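Local coordinates for Lmo0135 protein (Listeria monocytogenes EGD-e, PDB 5ISU), which probably binds peptides outside the cell as the substrate-binding protein of an ABC transporter, at residues E29-N34 against R39-I44; W54-K59 against M491-S496. All blocks are in the same frame, centred on the assembly; numbering follows the deposited sequence.

Contact 1. Residues E29-N34 against R39-I44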
loop_
_atom_site.group_PDB
_atom_site.type_symbol
_atom_site.label_atom_id
_atom_site.label_comp_id
_atom_site.label_asym_id
_atom_site.label_seq_id
_atom_site.Cartn_x
_atom_site.Cartn_y
_atom_site.Cartn_z
ATOM N N GLU A 29 -1.441 15.877 -4.316
ATOM C CA GLU A 29 -1.494 16.022 -5.776
ATOM C C GLU A 29 -2.987 16.209 -6.103
ATOM O O GLU A 29 -3.663 16.941 -5.391
ATOM C CB GLU A 29 -0.827 14.829 -6.475
ATOM C CG GLU A 29 0.653 14.684 -6.122
ATOM C CD GLU A 29 1.317 13.475 -6.772
ATOM O OE1 GLU A 29 0.882 13.047 -7.866
ATOM O OE2 GLU A 29 2.301 12.959 -6.194
ATOM N N VAL A 30 -3.519 15.551 -7.127
ATOM C CA VAL A 30 -4.929 15.728 -7.464
ATOM C C VAL A 30 -5.838 14.916 -6.518
ATOM O O VAL A 30 -5.798 13.686 -6.514
ATOM C CB VAL A 30 -5.180 15.323 -8.924
ATOM C CG1 VAL A 30 -6.628 15.579 -9.310
ATOM C CG2 VAL A 30 -4.239 16.092 -9.848
ATOM N N ILE A 31 -6.669 15.604 -5.732
ATOM C CA ILE A 31 -7.572 14.932 -4.782
ATOM C C ILE A 31 -8.818 14.404 -5.516
ATOM O O ILE A 31 -9.896 15.023 -5.511
ATOM C CB ILE A 31 -7.958 15.860 -3.611
ATOM C CG1 ILE A 31 -6.686 16.514 -3.034
ATOM C CG2 ILE A 31 -8.708 15.064 -2.541
ATOM C CD1 ILE A 31 -6.929 17.522 -1.935
ATOM N N ASN A 32 -8.640 13.243 -6.140
ATOM C CA ASN A 32 -9.674 12.591 -6.941
ATOM C C ASN A 32 -9.326 11.098 -6.943
ATOM O O ASN A 32 -8.247 10.715 -7.404
ATOM C CB ASN A 32 -9.676 13.186 -8.362
ATOM C CG ASN A 32 -10.835 12.684 -9.224
ATOM O OD1 ASN A 32 -11.078 11.483 -9.345
ATOM N ND2 ASN A 32 -11.537 13.609 -9.844
ATOM N N PRO A 33 -10.234 10.251 -6.431
ATOM C CA PRO A 33 -9.959 8.812 -6.313
ATOM C C PRO A 33 -9.661 8.063 -7.597
ATOM O O PRO A 33 -9.156 6.944 -7.538
ATOM C CB PRO A 33 -11.222 8.265 -5.654
ATOM C CG PRO A 33 -12.271 9.248 -5.951
ATOM C CD PRO A 33 -11.594 10.578 -5.956
ATOM N N ASN A 34 -10.007 8.637 -8.741
ATOM C CA ASN A 34 -9.667 8.005 -10.022
ATOM C C ASN A 34 -8.154 8.109 -10.300
ATOM O O ASN A 34 -7.648 7.398 -11.146
ATOM C CB ASN A 34 -10.441 8.652 -11.197
ATOM C CG ASN A 34 -11.900 8.230 -11.264
ATOM O OD1 ASN A 34 -12.427 7.611 -10.357
ATOM N ND2 ASN A 34 -12.554 8.564 -12.367
ATOM N N ARG A 39 0.950 8.949 -0.762
ATOM C CA ARG A 39 0.529 8.878 0.645
ATOM C C ARG A 39 -0.276 10.083 1.127
ATOM O O ARG A 39 -1.322 9.909 1.767
ATOM C CB ARG A 39 1.746 8.596 1.559
ATOM C CG ARG A 39 1.515 8.808 3.057
ATOM C CD ARG A 39 2.628 8.233 3.945
ATOM N NE ARG A 39 2.434 6.806 4.279
ATOM C CZ ARG A 39 2.956 5.755 3.639
ATOM N NH1 ARG A 39 2.672 4.529 4.071
ATOM N NH2 ARG A 39 3.759 5.896 2.580
ATOM N N VAL A 40 0.152 11.291 0.768
ATOM C CA VAL A 40 -0.535 12.492 1.231
ATOM C C VAL A 40 -1.913 12.652 0.611
ATOM O O VAL A 40 -2.889 12.922 1.324
ATOM C CB VAL A 40 0.302 13.757 1.018
ATOM C CG1 VAL A 40 -0.468 14.985 1.508
ATOM C CG2 VAL A 40 1.624 13.627 1.753
ATOM N N THR A 41 -2.008 12.450 -0.693
ATOM C CA THR A 41 -3.281 12.606 -1.374
ATOM C C THR A 41 -4.285 11.569 -0.880
ATOM O O THR A 41 -5.468 11.882 -0.688
ATOM C CB THR A 41 -3.141 12.470 -2.915
ATOM O OG1 THR A 41 -2.132 13.354 -3.396
ATOM C CG2 THR A 41 -4.423 12.807 -3.605
ATOM N N LEU A 42 -3.824 10.337 -0.693
ATOM C CA LEU A 42 -4.714 9.276 -0.216
ATOM C C LEU A 42 -5.197 9.558 1.203
ATOM O O LEU A 42 -6.331 9.245 1.548
ATOM C CB LEU A 42 -4.026 7.893 -0.288
ATOM C CG LEU A 42 -3.918 7.274 -1.684
ATOM C CD1 LEU A 42 -3.022 6.038 -1.729
ATOM C CD2 LEU A 42 -5.301 6.934 -2.223
ATOM N N THR A 43 -4.322 10.138 2.018
ATOM C CA THR A 43 -4.645 10.452 3.396
ATOM C C THR A 43 -5.771 11.484 3.425
ATOM O O THR A 43 -6.724 11.347 4.186
ATOM C CB THR A 43 -3.396 10.992 4.135
ATOM O OG1 THR A 43 -2.372 10.002 4.129
ATOM C CG2 THR A 43 -3.703 11.364 5.587
ATOM N N ILE A 44 -5.675 12.486 2.552
ATOM C CA ILE A 44 -6.690 13.543 2.487
ATOM C C ILE A 44 -7.978 12.998 1.866
ATOM O O ILE A 44 -9.090 13.254 2.377
ATOM C CB ILE A 44 -6.148 14.809 1.783
ATOM C CG1 ILE A 44 -4.990 15.372 2.618
ATOM C CG2 ILE A 44 -7.246 15.851 1.623
ATOM C CD1 ILE A 44 -4.300 16.576 2.037
#
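Glu-29 and Thr-41 are where the backbones of 29-34 and 39-44 come nearest, their CA atoms 5.9 Å apart. The first segment is an irregular loop that follows strand 19-24; the second opens helix 39-48, so the chain folds back on itself within a few residues. The loop bends in an inverse gamma turn centred on Ile-31, then in an Asx turn in which Asn-34 N meets a lone pair of Asn-32 OD1 in the carbonyl plane.

Thr-41 carries most of the contact with the two branches of its side chain. Its hydroxyl lies beside its own backbone N (chi1 -53°) and points at the loop, where Glu-29 N donates to OG1 over 2.8 Å in a nearly straight bond (172°). The methyl, CG2, comes up against the carbonyl of Val-30, 3.3 Å from its O, and also faces Ile-31 CA. One turn further along the helix, Ile-44 meets Ile-31 through single methyls: CG2 of the helix residue lies 3.9 Å from CD1 of the loop residue. Ile-44, like Thr-43, also touches Phe-211 of strand 208-213, which joins the helix to the mixed sheet.

Thr-41 OG1 is also bonded to Asp-38 OD1, just ahead of the helix. The buried hydroxyl thus serves as acceptor from the loop backbone and, toward the carboxylate, as donor, while the methyl of the same residue packs against the loop.

Contact 2. Residues W54-K59 against M491-S496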
loop_
_atom_site.group_PDB
_atom_site.type_symbol
_atom_site.label_atom_id
_atom_site.label_comp_id
_atom_site.label_asym_id
_atom_site.label_seq_id
_atom_site.Cartn_x
_atom_site.Cartn_y
_atom_site.Cartn_z
ATOM N N TRP A 54 -15.366 -0.708 3.144
ATOM C CA TRP A 54 -14.105 -0.376 3.776
ATOM C C TRP A 54 -13.114 -1.501 3.466
ATOM O O TRP A 54 -13.368 -2.640 3.776
ATOM C CB TRP A 54 -14.263 -0.216 5.293
ATOM C CG TRP A 54 -15.216 0.851 5.733
ATOM C CD1 TRP A 54 -16.421 0.667 6.326
ATOM C CD2 TRP A 54 -15.045 2.269 5.606
ATOM N NE1 TRP A 54 -17.007 1.875 6.604
ATOM C CE2 TRP A 54 -16.184 2.877 6.164
ATOM C CE3 TRP A 54 -14.039 3.077 5.086
ATOM C CZ2 TRP A 54 -16.346 4.262 6.218
ATOM C CZ3 TRP A 54 -14.197 4.470 5.131
ATOM C CH2 TRP A 54 -15.342 5.042 5.679
ATOM N N GLU A 55 -11.994 -1.151 2.845
ATOM C CA GLU A 55 -10.951 -2.104 2.443
ATOM C C GLU A 55 -10.369 -2.933 3.581
ATOM O O GLU A 55 -10.251 -4.147 3.466
ATOM C CB GLU A 55 -9.799 -1.338 1.739
ATOM C CG GLU A 55 -8.546 -2.167 1.442
ATOM C CD GLU A 55 -7.491 -1.423 0.626
ATOM O OE1 GLU A 55 -7.622 -0.200 0.446
ATOM O OE2 GLU A 55 -6.517 -2.074 0.169
ATOM N N VAL A 56 -10.004 -2.268 4.675
ATOM C CA VAL A 56 -9.353 -2.938 5.806
ATOM C C VAL A 56 -10.111 -4.179 6.316
ATOM O O VAL A 56 -9.479 -5.137 6.705
ATOM C CB VAL A 56 -9.033 -1.920 6.936
ATOM C CG1 VAL A 56 -10.291 -1.529 7.695
ATOM C CG2 VAL A 56 -7.991 -2.466 7.886
ATOM N N ASP A 57 -11.443 -4.192 6.259
ATOM C CA ASP A 57 -12.231 -5.370 6.726
ATOM C C ASP A 57 -13.370 -5.818 5.797
ATOM O O ASP A 57 -14.114 -6.744 6.130
ATOM C CB ASP A 57 -12.813 -5.094 8.120
ATOM C CG ASP A 57 -13.701 -3.842 8.157
ATOM O OD1 ASP A 57 -14.039 -3.293 7.080
ATOM O OD2 ASP A 57 -14.051 -3.405 9.274
ATOM N N GLY A 58 -13.511 -5.176 4.641
ATOM C CA GLY A 58 -14.595 -5.536 3.714
ATOM C C GLY A 58 -16.021 -5.185 4.164
ATOM O O GLY A 58 -16.992 -5.592 3.529
ATOM N N LYS A 59 -16.154 -4.403 5.229
ATOM C CA LYS A 59 -17.484 -4.037 5.728
ATOM C C LYS A 59 -18.200 -2.958 4.905
ATOM O O LYS A 59 -17.555 -2.141 4.257
ATOM C CB LYS A 59 -17.435 -3.653 7.208
ATOM C CG LYS A 59 -17.210 -4.869 8.092
ATOM C CD LYS A 59 -17.346 -4.559 9.570
ATOM C CE LYS A 59 -17.193 -5.834 10.395
ATOM N NZ LYS A 59 -17.209 -5.538 11.851
ATOM N N MET A 491 -3.482 6.591 7.949
ATOM C CA MET A 491 -3.511 6.734 9.420
ATOM C C MET A 491 -4.770 6.125 9.972
ATOM O O MET A 491 -4.695 5.137 10.675
ATOM C CB MET A 491 -3.340 8.169 9.929
ATOM C CG MET A 491 -2.069 8.842 9.469
ATOM S SD MET A 491 -2.008 10.512 10.131
ATOM C CE MET A 491 -0.597 11.163 9.260
ATOM N N PHE A 492 -5.921 6.707 9.668
ATOM C CA PHE A 492 -7.179 6.164 10.150
ATOM C C PHE A 492 -8.141 5.914 9.006
ATOM O O PHE A 492 -8.027 6.523 7.924
ATOM C CB PHE A 492 -7.846 7.094 11.150
ATOM C CG PHE A 492 -7.173 7.147 12.492
ATOM C CD1 PHE A 492 -7.343 6.117 13.400
ATOM C CD2 PHE A 492 -6.441 8.250 12.874
ATOM C CE1 PHE A 492 -6.759 6.160 14.653
ATOM C CE2 PHE A 492 -5.862 8.308 14.127
ATOM C CZ PHE A 492 -6.012 7.254 15.014
ATOM N N ARG A 493 -9.099 5.032 9.282
ATOM C CA ARG A 493 -10.123 4.637 8.334
ATOM C C ARG A 493 -11.178 5.701 8.289
ATOM O O ARG A 493 -11.609 6.112 7.194
ATOM C CB ARG A 493 -10.755 3.315 8.780
ATOM C CG ARG A 493 -11.818 2.707 7.854
ATOM C CD ARG A 493 -12.466 1.472 8.495
ATOM N NE ARG A 493 -12.991 1.809 9.822
ATOM C CZ ARG A 493 -14.154 2.407 10.066
ATOM N NH1 ARG A 493 -14.983 2.711 9.093
ATOM N NH2 ARG A 493 -14.482 2.712 11.308
ATOM N N ASP A 494 -11.568 6.175 9.476
ATOM C CA ASP A 494 -12.635 7.135 9.588
ATOM C C ASP A 494 -12.423 8.087 10.781
ATOM O O ASP A 494 -12.644 7.732 11.942
ATOM C CB ASP A 494 -13.962 6.377 9.728
ATOM C CG ASP A 494 -15.191 7.283 9.605
ATOM O OD1 ASP A 494 -15.058 8.526 9.622
ATOM O OD2 ASP A 494 -16.313 6.740 9.483
ATOM N N LEU A 495 -12.041 9.313 10.450
ATOM C CA LEU A 495 -11.771 10.357 11.425
ATOM C C LEU A 495 -13.009 10.892 12.153
ATOM O O LEU A 495 -12.858 11.601 13.143
ATOM C CB LEU A 495 -11.057 11.527 10.727
ATOM C CG LEU A 495 -9.643 11.288 10.181
ATOM C CD1 LEU A 495 -9.198 12.416 9.268
ATOM C CD2 LEU A 495 -8.672 11.143 11.332
ATOM N N SER A 496 -14.212 10.584 11.651
ATOM C CA SER A 496 -15.459 11.052 12.269
ATOM C C SER A 496 -15.708 10.403 13.625
ATOM O O SER A 496 -16.550 10.893 14.394
ATOM C CB SER A 496 -16.672 10.780 11.358
ATOM O OG SER A 496 -16.911 9.390 11.227
#
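Arg-493 reaches Trp-54 by an extended start and a late bend: CG stands opposite its own backbone N (chi1 -177°), and the chain turns at chi3 (54°), which carries the guanidinium over the indole. The result is a cation-pi contact, in a family 5 solute-binding protein, between the loop ahead of strand 63-68 and the chain just beyond the short strand 491-492. CZ sits 4.4 Å from the centroid of the five-membered ring of Trp-54, almost straight above it. The guanidinium nevertheless stands on edge, its plane close to perpendicular to the ring, and NH1 leads toward the indole face, 3.2 Å from Trp-54 CE2.

The aliphatic part of the arginine spreads the contact. Its CG packs 3.6 Å from Trp-54 CE3, and its CD makes an off-centre CH-pi contact with the five-membered ring while touching Val-56 CG1 at 3.8 Å. Thr-485 OG1 accepts from Arg-493 NE and would limit rotation of the guanidinium above the indole.

The Asp-494 carboxylate lies oblique to the indole. OD1 takes Ser-496 N and OG from the same face of the carboxylate, the first closing an Asx turn, and Tyr-199 OH bonds to OD2, which lies 4.1 Å from Trp-54 CZ2.

How the contacts relate
The two contacts follow one another along the early chain but differ in reach: contact 1 closes locally, with four residues between its segments, whereas contact 2 joins the same early region to residues near the C-terminus, more than 400 positions on. Their centres are about 16 Å apart, and their nearest atoms, about 5 Å apart, do not touch. Helix 39-48 relates them, since contact 1 uses its N-terminal part and Gln-46, further along it, donates to the backbone O of Arg-493 in contact 2. One helix is thus held by the loop before it and by the returning C-terminal chain, in each case a polar side chain of the helix, Thr-41 or Gln-46, bonding to partner backbone.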